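Local coordinates for protein LP04448p (Drosophila melanogaster, PDB 2QK2) that probably binds tubulin through its TOG domains, as in other XMAP215/Dis1 family proteins, and probably takes part in microtubule plus-end tracking, at residues A[21-26]-A[33-38]; A[202-205]-A[211-214]; A[102-107]-A[139-144]. One frame throughout, in Å; residues are numbered along the deposited sequence.

Interaction 1: A[21-26]-A[33-38]; sequences YDKLEE and KESLEV
Lys23 reaches from the short helix 20-24 across to Glu34 on helix 29-45 and closes a salt bridge, its NZ 2.6 Å from Glu34 OE1. The lysine runs out as one extended chain beyond CG, which carries the ammonium past Ser35 to the carboxylate. NZ comes from above the carboxylate plane, 36° out of it, and Lys23 CE follows, 3.3 Å from Glu34 OE1. Asp19 adds a second, long and weak ion pair to NZ, so two acids lie near the ammonium, which would probably favour its charged form. With an alanine in place of Lys23, Glu34 is likely to be left without its cationic mate across the contact, and the side of the Ser35 hydroxyl that the lysine chain now flanks to be uncovered. That hydroxyl turns back to the preceding helix: OG has its hydrogen-bond partner in the carbonyl O of Phe20. Ser35 OG lies beside its own backbone N (chi1 -78°), which aims it at the helix 20-24 side, and there it also touches Lys23 CB at 3.3 Å without bonding to it. The two helices follow one another through a short loop and lie in the N-terminal part of the TOG domain, a paddle of HEAT-type helices. On the buried side, Leu24 CG rests on Ser35 CB at 4.0 Å, and Leu24 CD2 meets Leu36 CG at 4.1 Å, the two leucine chains crossing at about a right angle. Where helix 20-24 runs out, the amides of Glu25 and Glu26 bond back to the carbonyl oxygens of Asp22 and Lys23, the Glu26 carbonyl accepts from Arg32, and the Glu25 carboxylate pairs with Lys63.

Interaction 2: A[202-205]-A[211-214]; sequences TLIK and AVTP
Val212 carries its side of this contact, setting one methyl against each of two neighbouring residues of helix 190-207. Its apolar packing on Ile204 is through Val212 CG1 and Val212 CB, both 4.0 Å from Ile204 CG1, so the isoleucine offers the methylene of its longer branch. That branch lies beside the backbone N of Ile204 (chi1 -61°), and the two side chains pass each other at a slant. The other methyl, Val212 CG2, turns toward the preceding residue, with Leu203 CG at 4.2 Å. A second kind of contact is to the main chain: Val212 CG2 is also 4.1 Å from Leu203 O and 4.2 Å from Ile204 CA, so the valine sits over the helix backbone as well as between its side chains. The chain folds back on itself here, helix 190-207 giving way to the short helix 209-212 near the C-terminal end of the TOG domain, before its last helix 221-233. No hydrogen bond crosses between the two segments. Farther round, the apolar surface is continued by other helices, with Leu203 packed on Leu161, Leu174 and Thr178, while Ile204 touches Leu216 in a loop and both Ile227 and Gln231 of helix 221-233.

Interaction 3: A[102-107]-A[139-144]; sequences SLLEKF and VESLSN
Leu104 and Ser141 meet at the ends of helices 93-105 and 131-141, and their van der Waals contact is the closest between the two segments. Ser141 OG lies 3.5 Å from Leu104 CB, and Ser141 CB is 3.7 Å from Leu104 CD1, so the serine fits against the root and one branch of the leucine together. The hydroxyl is set anti to its own backbone N (chi1 -171°), which sends it forward to the leucine, yet its hydrogen bond is made elsewhere, with Thr153 OG1 of helix 147-161. Leu104 is backed by Ile122 of helix 112-126, and Ser141 by Val149. A looser touch lies nearer the surface: Glu105 CG comes within 4.2 Å of Asn144 ND2, the two chains crossing at about a right angle with carboxylate and amide planes 50° apart.

Hydrogen bonding between the segments goes through a water. It donates to Glu105 O at 2.7 Å and accepts, weakly, from Asn144 ND2 at 3.4 Å, joining a carbonyl near the end of one helix to a side chain of the turn that follows the other. That turn is a type I beta turn from Ser141 to Asn144. The amide oxygen of Asn144 is taken by Asn146 N, which is consistent with ND2 being turned toward the water.

Electrostatics enter weakly, as Glu105 OE2 and Glu140 OE2 stand 4.7 Å apart with like charges. Both helices belong to the stacked HEAT-type array of the TOG domain. Their adjoining ends meet through a serine set against a leucine, a loose Glu105-Asn144 touch and a water, which implies packing by shape with no direct polar bond, while the acidic pair would probably disfavour closer approach.

Overall arrangement
All three contacts lie in one TOG domain and join different helices, spread in series along the array. Interactions 1 and 2 stand on opposite sides of the chain's centre, their own centres about 46 Å apart, while interaction 3 lies nearer the middle, about 27 Å from the first and about 23 Å from the second between centres. The outer two each join helices close in sequence and are largely buried; interaction 3 links segments 32 residues apart at their closest ends and is only partly buried. Their chemistry differs accordingly: a salt bridge beside leucine packing in interaction 1, apolar packing with no polar bond across in interaction 2, and a serine-leucine touch with a bridging water in interaction 3.

Interaction 1: A[21-26]-A[33-38]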
loop_
_atom_site.group_PDB
_atom_site.type_symbol
_atom_site.label_atom_id
_atom_site.label_comp_id
_atom_site.label_asym_id
_atom_site.label_seq_id
_atom_site.Cartn_x
_atom_site.Cartn_y
_atom_site.Cartn_z
ATOM N N TYR A 21 24.249 -4.231 4.829
ATOM C CA TYR A 21 23.595 -4.244 6.130
ATOM C C TYR A 21 24.346 -3.495 7.228
ATOM O O TYR A 21 23.727 -2.796 8.034
ATOM C CB TYR A 21 23.298 -5.690 6.552
ATOM C CG TYR A 21 22.339 -6.380 5.601
ATOM C CD1 TYR A 21 22.809 -7.204 4.577
ATOM C CD2 TYR A 21 20.960 -6.156 5.687
ATOM C CE1 TYR A 21 21.932 -7.788 3.656
ATOM C CE2 TYR A 21 20.070 -6.731 4.768
ATOM C CZ TYR A 21 20.564 -7.544 3.758
ATOM O OH TYR A 21 19.699 -8.103 2.841
ATOM N N ASP A 22 25.672 -3.616 7.268
ATOM C CA ASP A 22 26.435 -2.906 8.288
ATOM C C ASP A 22 26.251 -1.394 8.162
ATOM O O ASP A 22 26.041 -0.704 9.158
ATOM C CB ASP A 22 27.928 -3.253 8.202
ATOM C CG ASP A 22 28.226 -4.673 8.662
ATOM O OD1 ASP A 22 27.426 -5.237 9.442
ATOM O OD2 ASP A 22 29.269 -5.222 8.254
ATOM N N LYS A 23 26.318 -0.871 6.942
ATOM C CA LYS A 23 26.150 0.569 6.763
ATOM C C LYS A 23 24.784 1.075 7.218
ATOM O O LYS A 23 24.674 2.194 7.734
ATOM C CB LYS A 23 26.376 0.964 5.308
ATOM C CG LYS A 23 27.832 1.226 4.943
ATOM C CD LYS A 23 27.892 1.796 3.530
ATOM C CE LYS A 23 29.277 2.240 3.131
ATOM N NZ LYS A 23 29.251 2.723 1.718
ATOM N N LEU A 24 23.746 0.263 7.023
ATOM C CA LEU A 24 22.398 0.656 7.435
ATOM C C LEU A 24 22.320 0.844 8.947
ATOM O O LEU A 24 21.396 1.480 9.450
ATOM C CB LEU A 24 21.362 -0.386 6.985
ATOM C CG LEU A 24 20.866 -0.234 5.543
ATOM C CD1 LEU A 24 19.828 -1.305 5.231
ATOM C CD2 LEU A 24 20.259 1.155 5.368
ATOM N N GLU A 25 23.297 0.296 9.669
ATOM C CA GLU A 25 23.333 0.428 11.123
ATOM C C GLU A 25 24.154 1.631 11.589
ATOM O O GLU A 25 24.222 1.908 12.787
ATOM C CB GLU A 25 23.901 -0.840 11.768
ATOM C CG GLU A 25 22.986 -2.052 11.700
ATOM C CD GLU A 25 21.647 -1.819 12.379
ATOM O OE1 GLU A 25 21.635 -1.374 13.546
ATOM O OE2 GLU A 25 20.604 -2.092 11.749
ATOM N N GLU A 26 24.779 2.341 10.651
ATOM C CA GLU A 26 25.594 3.508 10.995
ATOM C C GLU A 26 24.738 4.661 11.503
ATOM O O GLU A 26 23.582 4.816 11.099
ATOM C CB GLU A 26 26.388 3.984 9.778
ATOM C CG GLU A 26 27.435 3.014 9.273
ATOM C CD GLU A 26 28.663 2.941 10.169
ATOM O OE1 GLU A 26 28.818 3.803 11.063
ATOM O OE2 GLU A 26 29.482 2.021 9.968
ATOM N N LYS A 33 22.374 6.166 3.714
ATOM C CA LYS A 33 21.961 6.549 2.364
ATOM C C LYS A 33 22.735 5.771 1.297
ATOM O O LYS A 33 22.170 5.358 0.277
ATOM C CB LYS A 33 22.188 8.051 2.145
ATOM C CG LYS A 33 22.023 8.490 0.692
ATOM C CD LYS A 33 22.393 9.947 0.498
ATOM C CE LYS A 33 23.878 10.188 0.733
ATOM N NZ LYS A 33 24.733 9.592 -0.329
ATOM N N GLU A 34 24.028 5.567 1.527
ATOM C CA GLU A 34 24.848 4.848 0.560
ATOM C C GLU A 34 24.341 3.435 0.253
ATOM O O GLU A 34 24.352 3.013 -0.904
ATOM C CB GLU A 34 26.310 4.819 1.030
ATOM C CG GLU A 34 26.879 6.229 1.218
ATOM C CD GLU A 34 28.376 6.259 1.490
ATOM O OE1 GLU A 34 28.901 5.299 2.095
ATOM O OE2 GLU A 34 29.023 7.260 1.111
ATOM N N SER A 35 23.893 2.705 1.273
ATOM C CA SER A 35 23.366 1.358 1.046
ATOM C C SER A 35 22.078 1.427 0.225
ATOM O O SER A 35 21.917 0.698 -0.754
ATOM C CB SER A 35 23.071 0.646 2.374
ATOM O OG SER A 35 24.252 0.148 2.979
ATOM N N LEU A 36 21.160 2.306 0.622
ATOM C CA LEU A 36 19.890 2.437 -0.089
ATOM C C LEU A 36 20.077 2.915 -1.535
ATOM O O LEU A 36 19.347 2.481 -2.434
ATOM C CB LEU A 36 18.937 3.369 0.677
ATOM C CG LEU A 36 18.524 2.889 2.080
ATOM C CD1 LEU A 36 17.549 3.877 2.695
ATOM C CD2 LEU A 36 17.881 1.501 2.001
ATOM N N GLU A 37 21.050 3.800 -1.760
ATOM C CA GLU A 37 21.336 4.308 -3.111
ATOM C C GLU A 37 21.686 3.165 -4.045
ATOM O O GLU A 37 21.149 3.051 -5.147
ATOM C CB GLU A 37 22.542 5.241 -3.119
ATOM C CG GLU A 37 22.301 6.652 -2.691
ATOM C CD GLU A 37 23.501 7.523 -3.019
ATOM O OE1 GLU A 37 23.775 7.722 -4.225
ATOM O OE2 GLU A 37 24.178 7.990 -2.081
ATOM N N VAL A 38 22.633 2.345 -3.605
ATOM C CA VAL A 38 23.085 1.213 -4.392
ATOM C C VAL A 38 21.935 0.253 -4.661
ATOM O O VAL A 38 21.775 -0.233 -5.778
ATOM C CB VAL A 38 24.232 0.468 -3.673
ATOM C CG1 VAL A 38 24.624 -0.769 -4.453
ATOM C CG2 VAL A 38 25.437 1.394 -3.539
#

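Interaction 2: A[202-205]-A[211-214]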
loop_
_atom_site.group_PDB
_atom_site.type_symbol
_atom_site.label_atom_id
_atom_site.label_comp_id
_atom_site.label_asym_id
_atom_site.label_seq_id
_atom_site.Cartn_x
_atom_site.Cartn_y
_atom_site.Cartn_z
ATOM N N THR A 202 -15.730 3.879 -4.780
ATOM C CA THR A 202 -15.005 2.915 -5.595
ATOM C C THR A 202 -15.579 1.530 -5.327
ATOM O O THR A 202 -15.721 0.718 -6.242
ATOM C CB THR A 202 -13.493 2.944 -5.270
ATOM O OG1 THR A 202 -13.010 4.288 -5.403
ATOM C CG2 THR A 202 -12.721 2.044 -6.230
ATOM N N LEU A 203 -15.925 1.268 -4.070
ATOM C CA LEU A 203 -16.497 -0.016 -3.697
ATOM C C LEU A 203 -17.802 -0.271 -4.448
ATOM O O LEU A 203 -18.065 -1.395 -4.873
ATOM C CB LEU A 203 -16.757 -0.071 -2.192
ATOM C CG LEU A 203 -17.352 -1.387 -1.681
ATOM C CD1 LEU A 203 -16.372 -2.530 -1.948
ATOM C CD2 LEU A 203 -17.645 -1.276 -0.190
ATOM N N ILE A 204 -18.623 0.768 -4.599
ATOM C CA ILE A 204 -19.893 0.635 -5.311
ATOM C C ILE A 204 -19.616 0.409 -6.798
ATOM O O ILE A 204 -20.276 -0.407 -7.454
ATOM C CB ILE A 204 -20.778 1.904 -5.157
ATOM C CG1 ILE A 204 -21.122 2.138 -3.682
ATOM C CG2 ILE A 204 -22.057 1.740 -5.963
ATOM C CD1 ILE A 204 -21.975 3.377 -3.450
ATOM N N LYS A 205 -18.635 1.140 -7.322
ATOM C CA LYS A 205 -18.235 1.008 -8.717
ATOM C C LYS A 205 -17.872 -0.446 -9.024
ATOM O O LYS A 205 -18.233 -0.979 -10.070
ATOM C CB LYS A 205 -17.018 1.890 -9.004
ATOM C CG LYS A 205 -17.201 2.856 -10.158
ATOM C CD LYS A 205 -17.400 2.136 -11.479
ATOM C CE LYS A 205 -18.007 3.075 -12.522
ATOM N NZ LYS A 205 -17.336 4.413 -12.584
ATOM N N ALA A 211 -25.722 -4.364 -4.510
ATOM C CA ALA A 211 -25.013 -5.091 -3.472
ATOM C C ALA A 211 -24.617 -4.215 -2.285
ATOM O O ALA A 211 -24.782 -4.614 -1.135
ATOM C CB ALA A 211 -23.772 -5.759 -4.064
ATOM N N VAL A 212 -24.107 -3.018 -2.561
ATOM C CA VAL A 212 -23.645 -2.127 -1.497
ATOM C C VAL A 212 -24.689 -1.189 -0.885
ATOM O O VAL A 212 -24.670 -0.942 0.323
ATOM C CB VAL A 212 -22.455 -1.271 -1.990
ATOM C CG1 VAL A 212 -21.843 -0.503 -0.824
ATOM C CG2 VAL A 212 -21.414 -2.164 -2.651
ATOM N N THR A 213 -25.588 -0.669 -1.714
ATOM C CA THR A 213 -26.630 0.250 -1.257
ATOM C C THR A 213 -27.256 -0.091 0.091
ATOM O O THR A 213 -27.300 0.747 0.989
ATOM C CB THR A 213 -27.758 0.373 -2.305
ATOM O OG1 THR A 213 -27.305 1.197 -3.385
ATOM C CG2 THR A 213 -29.019 0.988 -1.687
ATOM N N PRO A 214 -27.759 -1.322 0.250
ATOM C CA PRO A 214 -28.374 -1.708 1.521
ATOM C C PRO A 214 -27.524 -1.347 2.737
ATOM O O PRO A 214 -28.049 -0.956 3.776
ATOM C CB PRO A 214 -28.549 -3.214 1.370
ATOM C CG PRO A 214 -28.807 -3.362 -0.093
ATOM C CD PRO A 214 -27.760 -2.454 -0.693
#

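Interaction 3: A[102-107]-A[139-144]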
loop_
_atom_site.group_PDB
_atom_site.type_symbol
_atom_site.label_atom_id
_atom_site.label_comp_id
_atom_site.label_asym_id
_atom_site.label_seq_id
_atom_site.Cartn_x
_atom_site.Cartn_y
_atom_site.Cartn_z
ATOM N N SER A 102 2.920 -2.035 9.250
ATOM C CA SER A 102 3.998 -1.063 9.445
ATOM C C SER A 102 3.858 0.128 8.509
ATOM O O SER A 102 4.029 1.277 8.919
ATOM C CB SER A 102 5.364 -1.719 9.211
ATOM O OG SER A 102 5.532 -2.850 10.045
ATOM N N LEU A 103 3.564 -0.150 7.246
ATOM C CA LEU A 103 3.401 0.913 6.265
ATOM C C LEU A 103 2.218 1.821 6.616
ATOM O O LEU A 103 2.345 3.050 6.591
ATOM C CB LEU A 103 3.219 0.318 4.868
ATOM C CG LEU A 103 4.496 -0.300 4.276
ATOM C CD1 LEU A 103 4.159 -1.102 3.027
ATOM C CD2 LEU A 103 5.499 0.811 3.948
ATOM N N LEU A 104 1.075 1.223 6.948
ATOM C CA LEU A 104 -0.117 2.000 7.293
ATOM C C LEU A 104 0.133 2.940 8.473
ATOM O O LEU A 104 -0.234 4.115 8.429
ATOM C CB LEU A 104 -1.293 1.070 7.614
ATOM C CG LEU A 104 -1.863 0.286 6.426
ATOM C CD1 LEU A 104 -2.906 -0.714 6.910
ATOM C CD2 LEU A 104 -2.461 1.250 5.415
ATOM N N GLU A 105 0.756 2.423 9.527
ATOM C CA GLU A 105 1.049 3.237 10.702
ATOM C C GLU A 105 2.006 4.384 10.398
ATOM O O GLU A 105 1.961 5.432 11.046
ATOM C CB GLU A 105 1.627 2.367 11.813
ATOM C CG GLU A 105 0.563 1.686 12.654
ATOM C CD GLU A 105 1.137 0.644 13.594
ATOM O OE1 GLU A 105 2.237 0.885 14.144
ATOM O OE2 GLU A 105 0.479 -0.407 13.790
ATOM N N LYS A 106 2.867 4.192 9.405
ATOM C CA LYS A 106 3.822 5.223 9.049
ATOM C C LYS A 106 3.149 6.398 8.343
ATOM O O LYS A 106 3.774 7.437 8.115
ATOM C CB LYS A 106 4.943 4.632 8.187
ATOM C CG LYS A 106 6.110 5.582 7.966
ATOM C CD LYS A 106 6.681 6.105 9.293
ATOM C CE LYS A 106 7.697 7.211 9.040
ATOM N NZ LYS A 106 8.219 7.812 10.298
ATOM N N PHE A 107 1.870 6.247 7.998
ATOM C CA PHE A 107 1.157 7.341 7.351
ATOM C C PHE A 107 0.899 8.484 8.328
ATOM O O PHE A 107 0.205 9.446 8.000
ATOM C CB PHE A 107 -0.157 6.855 6.722
ATOM C CG PHE A 107 0.015 6.307 5.330
ATOM C CD1 PHE A 107 -0.373 5.008 5.023
ATOM C CD2 PHE A 107 0.598 7.085 4.333
ATOM C CE1 PHE A 107 -0.180 4.492 3.743
ATOM C CE2 PHE A 107 0.796 6.578 3.051
ATOM C CZ PHE A 107 0.405 5.277 2.754
ATOM N N VAL A 139 -8.635 -2.839 8.711
ATOM C CA VAL A 139 -9.706 -2.392 9.594
ATOM C C VAL A 139 -9.148 -1.767 10.870
ATOM O O VAL A 139 -9.626 -0.728 11.326
ATOM C CB VAL A 139 -10.651 -3.574 9.946
ATOM C CG1 VAL A 139 -11.671 -3.152 10.994
ATOM C CG2 VAL A 139 -11.367 -4.042 8.686
ATOM N N GLU A 140 -8.127 -2.395 11.443
ATOM C CA GLU A 140 -7.515 -1.870 12.654
ATOM C C GLU A 140 -6.948 -0.475 12.390
ATOM O O GLU A 140 -7.048 0.415 13.229
ATOM C CB GLU A 140 -6.400 -2.804 13.128
ATOM C CG GLU A 140 -5.721 -2.368 14.413
ATOM C CD GLU A 140 -4.595 -3.306 14.819
ATOM O OE1 GLU A 140 -4.873 -4.509 15.035
ATOM O OE2 GLU A 140 -3.435 -2.843 14.918
ATOM N N SER A 141 -6.364 -0.288 11.210
ATOM C CA SER A 141 -5.777 0.997 10.855
ATOM C C SER A 141 -6.829 2.097 10.696
ATOM O O SER A 141 -6.556 3.264 10.980
ATOM C CB SER A 141 -4.958 0.860 9.571
ATOM O OG SER A 141 -4.221 2.041 9.320
ATOM N N LEU A 142 -8.029 1.736 10.241
ATOM C CA LEU A 142 -9.094 2.726 10.082
ATOM C C LEU A 142 -9.528 3.247 11.451
ATOM O O LEU A 142 -10.250 4.242 11.546
ATOM C CB LEU A 142 -10.297 2.123 9.350
ATOM C CG LEU A 142 -10.154 1.984 7.829
ATOM C CD1 LEU A 142 -11.375 1.273 7.264
ATOM C CD2 LEU A 142 -9.998 3.366 7.196
ATOM N N SER A 143 -9.083 2.569 12.505
ATOM C CA SER A 143 -9.397 2.969 13.872
ATOM C C SER A 143 -8.237 3.731 14.509
ATOM O O SER A 143 -8.349 4.200 15.639
ATOM C CB SER A 143 -9.724 1.747 14.737
ATOM O OG SER A 143 -11.021 1.260 14.458
ATOM N N ASN A 144 -7.121 3.841 13.795
ATOM C CA ASN A 144 -5.957 4.559 14.311
ATOM C C ASN A 144 -6.436 5.946 14.738
ATOM O O ASN A 144 -7.264 6.553 14.061
ATOM C CB ASN A 144 -4.889 4.673 13.215
ATOM C CG ASN A 144 -3.549 5.163 13.742
ATOM O OD1 ASN A 144 -3.425 6.291 14.215
ATOM N ND2 ASN A 144 -2.533 4.311 13.651
HETATM O O HOH W 1 0.559 5.733 13.331
#